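Side-chain contacts in protein (7,8-dihydro-6-hydroxymethylpterin-pyrophosphokinase) (Haemophilus influenzae, PDB 1CBK), which probably transfers pyrophosphate from ATP to 6-hydroxymethyl-7,8-dihydropterin, a step of folate biosynthesis: residues L19-K24 with N79-V84; K44-Q49 with H119-V124; K69-L74 with E109-P114; L128-S133 with M155-P160. One frame throughout, in Å; residues are numbered along the deposited sequence.

Contact 1 (L19-K24 with N79-V84); sequences LHAALK and NEQGRV
The end of the Gln81 side chain lies against Ala21 and Ala22 on one flank of helix 15-27. Gln81 CD is 3.8 Å from Ala21 CB, so the amide carbon rests beside a methyl group. The same amide also approaches the backbone of Ala22. Which way round the Gln81 amide lies is uncertain, so nothing here rests on which of its end atoms is nitrogen and which is oxygen. The chain reaches the helix because it is extended, with Gln81 CG trans to the backbone nitrogen (chi1 -162°). The backbones stay apart, at 7.8 Å between Ala22 CA and Gln81 CA.

Gln81 follows the end of helix 67-80, which closes in a Schellman motif. Gly82, with positive phi, is its C-prime residue, and Gly82 N bonds to Asn79 O at 3.0 Å. The two helices lie on one side of the antiparallel sheet. Leu94 touches both Ala22 and Gln81. Leu19 and Leu23 turn to the sheet, where Leu8 and Phe40 receive them. Beyond the turn, Arg83 forms a salt bridge with Asp95.

Contact 2 (K44-Q49 with H119-V124); sequences KPLGPQ and HNREFV. With ROI (7,8-dihydro-7,7-dimethyl-6-hydroxypterin), chain D.
Leu46 and Arg121 face each other across the pterin pocket, their CA atoms 8.6 Å apart. The pocket, holding a pterin analogue, joins the loop between strands 32-43 and 54-63 to the N-terminal end of helix 122-131, with Arg121 at the N-cap position. Leu46 CD2 lies over one face of the Arg121 guanidinium, 3.7 Å from Arg121 NE, and the two side chains cross at about a right angle. Ligand methyl C16 lies over the same face. Arg121 NH2 forms a salt bridge with Asp117 of the second subunit, helping fix the group.

Phe123 stacks face to face on the ligand, with ligand N3 3.3 Å above the ring plane and over its centre. Chi1 of 49° puts the Phe123 ring flat against the analogue. Leu46 CB meets the edge of this ring, 4.0 Å from Phe123 CE2.

The loop reads the ligand rim through its backbone. Lys44 O accepts from ligand N2, and Leu46 O accepts from N8. Asn56 and Ser43 add more. Two waters link Lys44 to Glu122. One donates to Lys44 O and, at 2.6 Å, to Glu122 OE2. Leu46 N donates to ligand N1 at 3.0 Å with an N-H...N angle of 164°.

Contact 3 (K69-L74 with E109-P114); sequences KLLDEL and ERLTIP
Arg110 and Asp72 form the salt bridge of this contact. Both terminal nitrogens of the arginine grip one carboxylate oxygen: Arg110 NH2 is 2.9 Å from Asp72 OD1, and Arg110 NH1 is 3.1 Å from Asp72 OD1. NH2 meets the oxygen nearly along its C-O bond. NH1 comes from the syn side, well out of the carboxylate plane. The oxygen itself stays close to the guanidinium plane, and the two flat groups are tilted 26° apart. A bend in the arginine chain at chi3 (63°) carries its end back to the helix.

The link joins helix 67-80 to the segment leading into strand 112-113. That strand pairs with 106-107 in a small two-stranded antiparallel sheet, separate from the main one. The second subunit also comes close here, with its Trp89 packing on Thr112.

A methyl group meets the charged guanidinium from one side. Leu71 CD2 sits over one face of it, 3.4 Å above the plane and toward the rim.

The apolar pair is between leucines, with Leu71 CD2 3.9 Å from Leu111 CD2. Leu71 CG is trans to the backbone nitrogen (chi1 179°), which directs the branch at both partners. Leu111 is buried, and Ile98, Ile106 and Leu68 also surround it.

Contact 4 (L128-S133 with M155-P160); sequences LFEIAS and MIKLNP
Glu130 and Lys157 are joined by a long salt bridge, with Glu130 OE2 3.9 Å from Lys157 NZ. The link runs at the surface between helix 122-131 and strand 156-157, within this chain an outermost strand of the five-stranded antiparallel sheet. The helix packs on the sheet, and the pair bridges their margin. The two side chains come from opposite directions and meet at their charged ends. Glu130 is extended, with CG trans to the backbone nitrogen (chi1 178°). Lys157 is bent, at chi2 and again at chi3 (58°). The distance suggests a loose electrostatic attraction, and the backbones remain far apart, with Glu130 CA 11.4 Å from Lys157 CA.

Hydrogen bonds hold the glutamate more firmly than the lysine does. Its OE2 is bonded to Ser39 OG, and OE1 has a weak bond to Tyr41 OH. Both partners belong to strand 32-43, next to strand 156-157. The carboxylate is thereby positioned from the sheet, and the lysine adds a more distant opposite charge. Lys157 also touches Ser39 and Tyr41 of strand 32-43.

Away from the pair, apolar side chains join the helix and the sheet. Leu128 and Ile131 sit on Val58 of the sheet, and Met155 packs on Val126 of the helix.

Backbone bonds tie strand 156-157 to its neighbour, through Ile156 with Lys42 and Leu158 with Phe40. On the helix, Ile131 N makes a weak bond to Leu128 O at 3.1 Å.

The contacts are spread around the five-stranded sheet. Helices 15-27 and 67-80 lie on one side of it and helix 122-131 on the other. Contacts 1 and 3 share helix 67-80, with centres 17 Å apart. Contacts 2 and 4 share helix 122-131, with centres 15 Å apart, and Met155 packs on Glu122 and Phe123 between them. His20 of contact 1 probably hydrogen-bonds to the terminal carboxylate of Pro160 in contact 4. Along the chain, contact 1 crosses contacts 2 and 3, contact 3 falls between the two segments of contact 2, and contact 4 comes last. Contact 2 lines the pterin pocket, and contacts 2 and 3 both touch the second subunit.

Contact 1 (L19-K24 with N79-V84)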
loop_
_atom_site.group_PDB
_atom_site.type_symbol
_atom_site.label_atom_id
_atom_site.label_comp_id
_atom_site.label_asym_id
_atom_site.label_seq_id
_atom_site.Cartn_x
_atom_site.Cartn_y
_atom_site.Cartn_z
ATOM N N LEU A 19 1.542 -7.485 21.399
ATOM C CA LEU A 19 2.471 -8.234 20.542
ATOM C C LEU A 19 3.010 -9.466 21.267
ATOM O O LEU A 19 3.056 -10.546 20.680
ATOM C CB LEU A 19 3.615 -7.339 20.040
ATOM C CG LEU A 19 3.431 -6.751 18.628
ATOM C CD1 LEU A 19 2.069 -6.142 18.411
ATOM C CD2 LEU A 19 4.518 -5.760 18.339
ATOM N N HIS A 20 3.381 -9.326 22.542
ATOM C CA HIS A 20 3.876 -10.491 23.300
ATOM C C HIS A 20 2.772 -11.545 23.421
ATOM O O HIS A 20 3.010 -12.739 23.218
ATOM C CB HIS A 20 4.373 -10.108 24.698
ATOM C CG HIS A 20 5.703 -9.416 24.702
ATOM N ND1 HIS A 20 6.777 -9.872 23.976
ATOM C CD2 HIS A 20 6.137 -8.328 25.379
ATOM C CE1 HIS A 20 7.827 -9.095 24.208
ATOM N NE2 HIS A 20 7.461 -8.152 25.056
ATOM N N ALA A 21 1.549 -11.108 23.691
ATOM C CA ALA A 21 0.462 -12.069 23.806
ATOM C C ALA A 21 0.206 -12.762 22.472
ATOM O O ALA A 21 -0.049 -13.967 22.445
ATOM C CB ALA A 21 -0.818 -11.391 24.307
ATOM N N ALA A 22 0.264 -12.014 21.367
ATOM C CA ALA A 22 0.016 -12.603 20.048
ATOM C C ALA A 22 1.116 -13.609 19.645
ATOM O O ALA A 22 0.831 -14.652 19.060
ATOM C CB ALA A 22 -0.143 -11.512 18.999
ATOM N N LEU A 23 2.363 -13.288 19.977
ATOM C CA LEU A 23 3.500 -14.149 19.675
ATOM C C LEU A 23 3.412 -15.455 20.476
ATOM O O LEU A 23 3.694 -16.532 19.946
ATOM C CB LEU A 23 4.812 -13.396 19.933
ATOM C CG LEU A 23 5.032 -12.325 18.842
ATOM C CD1 LEU A 23 6.043 -11.294 19.278
ATOM C CD2 LEU A 23 5.494 -12.977 17.545
ATOM N N LYS A 24 3.001 -15.355 21.739
ATOM C CA LYS A 24 2.821 -16.528 22.578
ATOM C C LYS A 24 1.734 -17.402 21.941
ATOM O O LYS A 24 1.928 -18.608 21.767
ATOM C CB LYS A 24 2.416 -16.098 23.992
ATOM C CG LYS A 24 2.012 -17.239 24.959
ATOM C CD LYS A 24 1.677 -16.638 26.333
ATOM C CE LYS A 24 1.264 -17.682 27.352
ATOM N NZ LYS A 24 1.346 -17.149 28.766
ATOM N N ASN A 79 -9.408 -12.494 17.654
ATOM C CA ASN A 79 -10.716 -12.504 18.311
ATOM C C ASN A 79 -10.633 -12.798 19.812
ATOM O O ASN A 79 -11.204 -12.079 20.636
ATOM C CB ASN A 79 -11.649 -13.494 17.622
ATOM C CG ASN A 79 -12.145 -12.987 16.272
ATOM O OD1 ASN A 79 -12.407 -11.793 16.112
ATOM N ND2 ASN A 79 -12.290 -13.893 15.302
ATOM N N GLU A 80 -9.866 -13.820 20.168
ATOM C CA GLU A 80 -9.710 -14.209 21.567
ATOM C C GLU A 80 -8.865 -13.193 22.346
ATOM O O GLU A 80 -8.908 -13.149 23.582
ATOM C CB GLU A 80 -9.148 -15.636 21.652
ATOM C CG GLU A 80 -10.048 -16.674 20.941
ATOM C CD GLU A 80 -9.661 -18.123 21.218
ATOM O OE1 GLU A 80 -8.534 -18.368 21.674
ATOM O OE2 GLU A 80 -10.492 -19.026 20.971
ATOM N N GLN A 81 -8.129 -12.346 21.622
ATOM C CA GLN A 81 -7.327 -11.314 22.256
ATOM C C GLN A 81 -8.151 -10.015 22.309
ATOM O O GLN A 81 -7.659 -8.949 22.689
ATOM C CB GLN A 81 -5.986 -11.112 21.513
ATOM C CG GLN A 81 -4.968 -10.375 22.368
ATOM C CD GLN A 81 -3.551 -10.433 21.842
ATOM O OE1 GLN A 81 -2.873 -9.406 21.740
ATOM N NE2 GLN A 81 -3.070 -11.634 21.562
ATOM N N GLY A 82 -9.423 -10.118 21.938
ATOM C CA GLY A 82 -10.313 -8.961 21.952
ATOM C C GLY A 82 -9.949 -7.814 21.015
ATOM O O GLY A 82 -10.068 -6.652 21.401
ATOM N N ARG A 83 -9.570 -8.116 19.772
ATOM C CA ARG A 83 -9.190 -7.063 18.808
ATOM C C ARG A 83 -10.244 -5.982 18.603
ATOM O O ARG A 83 -11.372 -6.261 18.234
ATOM C CB ARG A 83 -8.796 -7.657 17.440
ATOM C CG ARG A 83 -8.522 -6.598 16.363
ATOM C CD ARG A 83 -8.119 -7.219 15.013
ATOM N NE ARG A 83 -7.746 -6.195 14.025
ATOM C CZ ARG A 83 -8.616 -5.549 13.249
ATOM N NH1 ARG A 83 -9.915 -5.826 13.310
ATOM N NH2 ARG A 83 -8.191 -4.630 12.396
ATOM N N VAL A 84 -9.827 -4.739 18.776
ATOM C CA VAL A 84 -10.680 -3.576 18.610
ATOM C C VAL A 84 -10.003 -2.591 17.627
ATOM O O VAL A 84 -8.798 -2.324 17.747
ATOM C CB VAL A 84 -10.870 -2.849 19.984
ATOM C CG1 VAL A 84 -11.351 -1.419 19.791
ATOM C CG2 VAL A 84 -11.827 -3.628 20.860
#

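Contact 2 (K44-Q49 with H119-V124)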
loop_
_atom_site.group_PDB
_atom_site.type_symbol
_atom_site.label_atom_id
_atom_site.label_comp_id
_atom_site.label_asym_id
_atom_site.label_seq_id
_atom_site.Cartn_x
_atom_site.Cartn_y
_atom_site.Cartn_z
ATOM N N LYS A 44 6.026 5.773 13.342
ATOM C CA LYS A 44 5.058 6.834 13.113
ATOM C C LYS A 44 3.876 6.206 12.413
ATOM O O LYS A 44 4.051 5.349 11.531
ATOM C CB LYS A 44 5.705 7.878 12.206
ATOM C CG LYS A 44 4.838 9.069 11.866
ATOM C CD LYS A 44 5.539 10.014 10.890
ATOM C CE LYS A 44 4.956 11.422 10.992
ATOM N NZ LYS A 44 5.493 12.352 9.955
ATOM N N PRO A 45 2.646 6.595 12.778
ATOM C CA PRO A 45 1.465 6.023 12.130
ATOM C C PRO A 45 1.380 6.286 10.623
ATOM O O PRO A 45 1.768 7.353 10.152
ATOM C CB PRO A 45 0.313 6.747 12.820
ATOM C CG PRO A 45 0.855 7.100 14.127
ATOM C CD PRO A 45 2.249 7.545 13.828
ATOM N N LEU A 46 0.951 5.275 9.875
ATOM C CA LEU A 46 0.695 5.418 8.451
ATOM C C LEU A 46 -0.832 5.643 8.473
ATOM O O LEU A 46 -1.598 4.732 8.799
ATOM C CB LEU A 46 1.034 4.126 7.670
ATOM C CG LEU A 46 0.541 4.124 6.208
ATOM C CD1 LEU A 46 1.193 5.304 5.415
ATOM C CD2 LEU A 46 0.846 2.774 5.559
ATOM N N GLY A 47 -1.267 6.866 8.186
ATOM C CA GLY A 47 -2.688 7.172 8.213
ATOM C C GLY A 47 -2.878 8.468 8.976
ATOM O O GLY A 47 -1.963 9.306 8.991
ATOM N N PRO A 48 -4.076 8.712 9.549
ATOM C CA PRO A 48 -4.344 9.934 10.319
ATOM C C PRO A 48 -3.209 10.054 11.354
ATOM O O PRO A 48 -2.768 9.039 11.914
ATOM C CB PRO A 48 -5.660 9.618 11.027
ATOM C CG PRO A 48 -6.337 8.656 10.115
ATOM C CD PRO A 48 -5.261 7.833 9.477
ATOM N N GLN A 49 -2.719 11.267 11.591
ATOM C CA GLN A 49 -1.612 11.447 12.533
ATOM C C GLN A 49 -2.004 11.617 13.985
ATOM O O GLN A 49 -1.149 11.564 14.865
ATOM C CB GLN A 49 -0.690 12.573 12.075
ATOM C CG GLN A 49 0.062 12.235 10.795
ATOM C CD GLN A 49 0.925 11.008 10.954
ATOM O OE1 GLN A 49 1.921 11.027 11.672
ATOM N NE2 GLN A 49 0.532 9.918 10.312
ATOM N N HIS A 119 5.260 -4.071 1.153
ATOM C CA HIS A 119 6.689 -4.006 0.861
ATOM C C HIS A 119 7.149 -2.552 0.772
ATOM O O HIS A 119 8.352 -2.283 0.726
ATOM C CB HIS A 119 7.010 -4.772 -0.414
ATOM C CG HIS A 119 6.543 -6.197 -0.387
ATOM N ND1 HIS A 119 6.567 -7.006 -1.502
ATOM C CD2 HIS A 119 6.042 -6.957 0.624
ATOM C CE1 HIS A 119 6.104 -8.203 -1.184
ATOM N NE2 HIS A 119 5.777 -8.199 0.099
ATOM N N ASN A 120 6.189 -1.616 0.763
ATOM C CA ASN A 120 6.483 -0.175 0.743
ATOM C C ASN A 120 6.373 0.396 2.149
ATOM O O ASN A 120 6.469 1.606 2.341
ATOM C CB ASN A 120 5.514 0.561 -0.185
ATOM C CG ASN A 120 5.800 0.285 -1.656
ATOM O OD1 ASN A 120 6.929 -0.053 -2.011
ATOM N ND2 ASN A 120 4.785 0.414 -2.516
ATOM N N ARG A 121 6.185 -0.481 3.135
ATOM C CA ARG A 121 6.051 -0.057 4.524
ATOM C C ARG A 121 7.334 -0.293 5.293
ATOM O O ARG A 121 7.775 -1.430 5.437
ATOM C CB ARG A 121 4.899 -0.814 5.186
ATOM C CG ARG A 121 3.540 -0.404 4.660
ATOM C CD ARG A 121 2.418 -1.223 5.286
ATOM N NE ARG A 121 1.125 -0.858 4.726
ATOM C CZ ARG A 121 -0.045 -1.182 5.255
ATOM N NH1 ARG A 121 -0.095 -1.874 6.385
ATOM N NH2 ARG A 121 -1.173 -0.808 4.665
ATOM N N GLU A 122 7.891 0.774 5.852
ATOM C CA GLU A 122 9.120 0.677 6.617
ATOM C C GLU A 122 9.023 -0.267 7.819
ATOM O O GLU A 122 10.008 -0.924 8.175
ATOM C CB GLU A 122 9.541 2.060 7.121
ATOM C CG GLU A 122 8.542 2.698 8.104
ATOM C CD GLU A 122 8.999 4.060 8.608
ATOM O OE1 GLU A 122 10.130 4.494 8.285
ATOM O OE2 GLU A 122 8.224 4.704 9.341
ATOM N N PHE A 123 7.859 -0.281 8.461
ATOM C CA PHE A 123 7.643 -1.097 9.652
ATOM C C PHE A 123 7.382 -2.567 9.360
ATOM O O PHE A 123 7.056 -3.340 10.264
ATOM C CB PHE A 123 6.530 -0.492 10.524
ATOM C CG PHE A 123 5.291 -0.132 9.770
ATOM C CD1 PHE A 123 4.287 -1.070 9.565
ATOM C CD2 PHE A 123 5.108 1.160 9.294
ATOM C CE1 PHE A 123 3.119 -0.734 8.894
ATOM C CE2 PHE A 123 3.943 1.513 8.619
ATOM C CZ PHE A 123 2.948 0.568 8.418
ATOM N N VAL A 124 7.441 -2.920 8.081
ATOM C CA VAL A 124 7.272 -4.278 7.636
ATOM C C VAL A 124 8.633 -4.754 7.099
ATOM O O VAL A 124 9.169 -5.785 7.540
ATOM C CB VAL A 124 6.250 -4.373 6.500
ATOM C CG1 VAL A 124 6.333 -5.752 5.829
ATOM C CG2 VAL A 124 4.853 -4.158 7.016
HETATM N N1 ROI D . 1.012 2.448 10.956
HETATM C C2 ROI D . 2.115 1.867 11.542
HETATM N N2 ROI D . 3.184 2.666 11.803
HETATM N N3 ROI D . 2.175 0.552 11.864
HETATM C C4 ROI D . 1.149 -0.291 11.613
HETATM O O4 ROI D . 1.176 -1.488 11.941
HETATM C C4A ROI D . -0.015 0.229 10.958
HETATM N N5 ROI D . -1.016 -0.552 10.679
HETATM C C6 ROI D . -2.171 -0.125 10.055
HETATM C C7 ROI D . -2.225 1.321 9.496
HETATM C C16 ROI D . -1.929 1.333 7.946
HETATM C C15 ROI D . -3.566 1.988 9.830
HETATM N N8 ROI D . -1.145 2.192 10.056
HETATM C C8A ROI D . -0.014 1.671 10.657
HETATM O O9 ROI D . -3.104 -0.987 9.980
HETATM O O HOH W 1 8.601 5.787 11.900
HETATM O O HOH W 2 5.654 4.399 9.639
#

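Contact 3 (K69-L74 with E109-P114)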
loop_
_atom_site.group_PDB
_atom_site.type_symbol
_atom_site.label_atom_id
_atom_site.label_comp_id
_atom_site.label_asym_id
_atom_site.label_seq_id
_atom_site.Cartn_x
_atom_site.Cartn_y
_atom_site.Cartn_z
ATOM N N LYS A 69 -6.050 -22.179 6.726
ATOM C CA LYS A 69 -6.143 -22.619 8.109
ATOM C C LYS A 69 -5.266 -21.726 8.987
ATOM O O LYS A 69 -5.622 -21.428 10.126
ATOM C CB LYS A 69 -5.773 -24.094 8.250
ATOM C CG LYS A 69 -6.835 -24.992 7.646
ATOM C CD LYS A 69 -6.679 -26.420 8.117
ATOM C CE LYS A 69 -7.676 -27.376 7.464
ATOM N NZ LYS A 69 -7.551 -28.746 8.063
ATOM N N LEU A 70 -4.118 -21.304 8.453
ATOM C CA LEU A 70 -3.246 -20.389 9.168
ATOM C C LEU A 70 -4.019 -19.064 9.353
ATOM O O LEU A 70 -3.968 -18.471 10.436
ATOM C CB LEU A 70 -1.947 -20.151 8.395
ATOM C CG LEU A 70 -0.967 -19.131 9.001
ATOM C CD1 LEU A 70 -0.553 -19.579 10.426
ATOM C CD2 LEU A 70 0.265 -18.990 8.075
ATOM N N LEU A 71 -4.718 -18.599 8.310
ATOM C CA LEU A 71 -5.513 -17.370 8.397
ATOM C C LEU A 71 -6.598 -17.534 9.482
ATOM O O LEU A 71 -6.801 -16.627 10.301
ATOM C CB LEU A 71 -6.194 -17.003 7.049
ATOM C CG LEU A 71 -7.070 -15.717 7.094
ATOM C CD1 LEU A 71 -6.218 -14.516 7.483
ATOM C CD2 LEU A 71 -7.773 -15.442 5.762
ATOM N N ASP A 72 -7.320 -18.658 9.448
ATOM C CA ASP A 72 -8.362 -18.935 10.444
ATOM C C ASP A 72 -7.807 -18.807 11.857
ATOM O O ASP A 72 -8.445 -18.220 12.729
ATOM C CB ASP A 72 -8.898 -20.353 10.297
ATOM C CG ASP A 72 -9.878 -20.497 9.168
ATOM O OD1 ASP A 72 -10.368 -19.479 8.655
ATOM O OD2 ASP A 72 -10.162 -21.656 8.800
ATOM N N GLU A 73 -6.641 -19.408 12.078
ATOM C CA GLU A 73 -5.972 -19.379 13.375
ATOM C C GLU A 73 -5.538 -17.987 13.773
ATOM O O GLU A 73 -5.680 -17.613 14.930
ATOM C CB GLU A 73 -4.771 -20.332 13.392
ATOM C CG GLU A 73 -5.150 -21.826 13.416
ATOM C CD GLU A 73 -6.117 -22.176 14.557
ATOM O OE1 GLU A 73 -5.699 -22.171 15.734
ATOM O OE2 GLU A 73 -7.301 -22.451 14.277
ATOM N N LEU A 74 -5.006 -17.200 12.838
ATOM C CA LEU A 74 -4.590 -15.845 13.196
ATOM C C LEU A 74 -5.811 -14.995 13.558
ATOM O O LEU A 74 -5.746 -14.146 14.444
ATOM C CB LEU A 74 -3.800 -15.186 12.069
ATOM C CG LEU A 74 -2.484 -15.865 11.716
ATOM C CD1 LEU A 74 -1.848 -15.095 10.558
ATOM C CD2 LEU A 74 -1.537 -15.919 12.936
ATOM N N GLU A 109 -10.331 -14.961 -2.529
ATOM C CA GLU A 109 -11.341 -14.215 -1.761
ATOM C C GLU A 109 -10.934 -13.766 -0.364
ATOM O O GLU A 109 -11.353 -12.700 0.087
ATOM C CB GLU A 109 -12.627 -15.041 -1.653
ATOM C CG GLU A 109 -13.694 -14.692 -2.676
ATOM C CD GLU A 109 -14.692 -13.687 -2.140
ATOM O OE1 GLU A 109 -15.554 -14.093 -1.314
ATOM O OE2 GLU A 109 -14.614 -12.499 -2.531
ATOM N N ARG A 110 -10.145 -14.603 0.314
ATOM C CA ARG A 110 -9.688 -14.330 1.673
ATOM C C ARG A 110 -8.208 -13.977 1.816
ATOM O O ARG A 110 -7.815 -13.376 2.817
ATOM C CB ARG A 110 -9.992 -15.538 2.565
ATOM C CG ARG A 110 -11.465 -15.963 2.610
ATOM C CD ARG A 110 -11.692 -17.124 3.587
ATOM N NE ARG A 110 -11.361 -16.721 4.956
ATOM C CZ ARG A 110 -10.925 -17.547 5.904
ATOM N NH1 ARG A 110 -10.747 -18.842 5.649
ATOM N NH2 ARG A 110 -10.655 -17.068 7.114
ATOM N N LEU A 111 -7.383 -14.331 0.830
ATOM C CA LEU A 111 -5.945 -14.057 0.921
ATOM C C LEU A 111 -5.346 -13.249 -0.220
ATOM O O LEU A 111 -5.751 -13.385 -1.356
ATOM C CB LEU A 111 -5.171 -15.370 1.033
ATOM C CG LEU A 111 -5.336 -16.167 2.327
ATOM C CD1 LEU A 111 -4.756 -17.530 2.132
ATOM C CD2 LEU A 111 -4.655 -15.432 3.475
ATOM N N THR A 112 -4.309 -12.487 0.115
ATOM C CA THR A 112 -3.562 -11.646 -0.813
ATOM C C THR A 112 -2.117 -11.852 -0.362
ATOM O O THR A 112 -1.614 -11.112 0.490
ATOM C CB THR A 112 -3.909 -10.135 -0.612
ATOM O OG1 THR A 112 -5.330 -9.940 -0.680
ATOM C CG2 THR A 112 -3.225 -9.262 -1.664
ATOM N N ILE A 113 -1.472 -12.885 -0.896
ATOM C CA ILE A 113 -0.092 -13.219 -0.553
ATOM C C ILE A 113 0.752 -13.353 -1.828
ATOM O O ILE A 113 0.441 -14.149 -2.706
ATOM C CB ILE A 113 -0.001 -14.561 0.235
ATOM C CG1 ILE A 113 -0.900 -14.531 1.483
ATOM C CG2 ILE A 113 1.450 -14.837 0.621
ATOM C CD1 ILE A 113 -0.939 -15.840 2.248
ATOM N N PRO A 114 1.732 -12.465 -2.023
ATOM C CA PRO A 114 2.140 -11.319 -1.194
ATOM C C PRO A 114 1.135 -10.153 -1.302
ATOM O O PRO A 114 0.259 -10.153 -2.163
ATOM C CB PRO A 114 3.460 -10.885 -1.848
ATOM C CG PRO A 114 3.952 -12.121 -2.522
ATOM C CD PRO A 114 2.725 -12.743 -3.073
#

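Contact 4 (L128-S133 with M155-P160)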
loop_
_atom_site.group_PDB
_atom_site.type_symbol
_atom_site.label_atom_id
_atom_site.label_comp_id
_atom_site.label_asym_id
_atom_site.label_seq_id
_atom_site.Cartn_x
_atom_site.Cartn_y
_atom_site.Cartn_z
ATOM N N LEU A 128 11.559 -7.432 8.742
ATOM C CA LEU A 128 11.742 -8.644 7.914
ATOM C C LEU A 128 13.226 -8.827 7.540
ATOM O O LEU A 128 13.769 -9.922 7.648
ATOM C CB LEU A 128 10.874 -8.577 6.634
ATOM C CG LEU A 128 10.891 -9.780 5.665
ATOM C CD1 LEU A 128 10.478 -11.055 6.397
ATOM C CD2 LEU A 128 9.944 -9.536 4.499
ATOM N N PHE A 129 13.874 -7.735 7.131
ATOM C CA PHE A 129 15.285 -7.757 6.745
ATOM C C PHE A 129 16.164 -8.174 7.913
ATOM O O PHE A 129 17.184 -8.853 7.740
ATOM C CB PHE A 129 15.696 -6.381 6.230
ATOM C CG PHE A 129 17.155 -6.263 5.880
ATOM C CD1 PHE A 129 17.738 -7.103 4.934
ATOM C CD2 PHE A 129 17.948 -5.296 6.492
ATOM C CE1 PHE A 129 19.100 -6.986 4.595
ATOM C CE2 PHE A 129 19.299 -5.164 6.168
ATOM C CZ PHE A 129 19.877 -6.014 5.214
ATOM N N GLU A 130 15.755 -7.788 9.122
ATOM C CA GLU A 130 16.525 -8.139 10.315
ATOM C C GLU A 130 16.565 -9.665 10.542
ATOM O O GLU A 130 17.569 -10.203 10.987
ATOM C CB GLU A 130 15.942 -7.424 11.542
ATOM C CG GLU A 130 16.647 -7.757 12.866
ATOM C CD GLU A 130 15.948 -7.156 14.090
ATOM O OE1 GLU A 130 14.750 -6.840 13.991
ATOM O OE2 GLU A 130 16.601 -7.006 15.154
ATOM N N ILE A 131 15.491 -10.372 10.215
ATOM C CA ILE A 131 15.452 -11.822 10.437
ATOM C C ILE A 131 15.564 -12.674 9.176
ATOM O O ILE A 131 15.476 -13.894 9.260
ATOM C CB ILE A 131 14.172 -12.283 11.219
ATOM C CG1 ILE A 131 12.899 -12.041 10.403
ATOM C CG2 ILE A 131 14.090 -11.567 12.553
ATOM C CD1 ILE A 131 11.631 -12.479 11.128
ATOM N N ALA A 132 15.728 -12.047 8.018
ATOM C CA ALA A 132 15.821 -12.786 6.753
ATOM C C ALA A 132 16.635 -11.881 5.830
ATOM O O ALA A 132 16.137 -11.337 4.844
ATOM C CB ALA A 132 14.399 -13.051 6.184
ATOM N N SER A 133 17.913 -11.759 6.177
ATOM C CA SER A 133 18.863 -10.896 5.478
ATOM C C SER A 133 19.111 -11.097 3.991
ATOM O O SER A 133 19.496 -10.152 3.324
ATOM C CB SER A 133 20.206 -10.865 6.225
ATOM O OG SER A 133 20.700 -12.177 6.470
ATOM N N MET A 155 12.454 4.963 12.928
ATOM C CA MET A 155 11.791 4.078 13.890
ATOM C C MET A 155 12.701 3.833 15.079
ATOM O O MET A 155 13.937 3.869 14.941
ATOM C CB MET A 155 11.395 2.756 13.241
ATOM C CG MET A 155 10.473 2.911 12.050
ATOM S SD MET A 155 9.782 1.326 11.489
ATOM C CE MET A 155 11.277 0.476 10.920
ATOM N N ILE A 156 12.102 3.625 16.250
ATOM C CA ILE A 156 12.877 3.373 17.460
ATOM C C ILE A 156 12.883 1.880 17.737
ATOM O O ILE A 156 11.820 1.274 17.839
ATOM C CB ILE A 156 12.254 4.071 18.707
ATOM C CG1 ILE A 156 12.132 5.585 18.477
ATOM C CG2 ILE A 156 13.076 3.762 19.944
ATOM C CD1 ILE A 156 13.458 6.265 18.170
ATOM N N LYS A 157 14.064 1.282 17.830
ATOM C CA LYS A 157 14.149 -0.140 18.144
ATOM C C LYS A 157 14.042 -0.270 19.670
ATOM O O LYS A 157 14.968 0.083 20.398
ATOM C CB LYS A 157 15.466 -0.712 17.649
ATOM C CG LYS A 157 15.736 -2.092 18.166
ATOM C CD LYS A 157 16.286 -3.009 17.101
ATOM C CE LYS A 157 17.549 -2.518 16.489
ATOM N NZ LYS A 157 18.359 -3.679 16.045
ATOM N N LEU A 158 12.909 -0.782 20.143
ATOM C CA LEU A 158 12.646 -0.914 21.576
ATOM C C LEU A 158 13.450 -1.996 22.275
ATOM O O LEU A 158 14.171 -2.768 21.642
ATOM C CB LEU A 158 11.156 -1.163 21.799
ATOM C CG LEU A 158 10.212 -0.141 21.165
ATOM C CD1 LEU A 158 8.761 -0.585 21.349
ATOM C CD2 LEU A 158 10.474 1.261 21.754
ATOM N N ASN A 159 13.292 -2.078 23.589
ATOM C CA ASN A 159 13.982 -3.106 24.375
ATOM C C ASN A 159 13.381 -3.333 25.766
ATOM O O ASN A 159 13.689 -2.564 26.664
ATOM C CB ASN A 159 15.471 -2.726 24.553
ATOM C CG ASN A 159 16.190 -3.591 25.592
ATOM O OD1 ASN A 159 16.948 -3.080 26.418
ATOM N ND2 ASN A 159 15.965 -4.903 25.546
ATOM N N PRO A 160 12.521 -4.358 25.969
ATOM C CA PRO A 160 11.998 -5.424 25.105
ATOM C C PRO A 160 10.566 -5.137 24.628
ATOM O O PRO A 160 10.403 -4.212 23.818
ATOM C CB PRO A 160 12.041 -6.657 26.024
ATOM C CG PRO A 160 11.646 -6.100 27.337
ATOM C CD PRO A 160 12.460 -4.809 27.384
ATOM O OXT PRO A 160 9.625 -5.844 25.069
#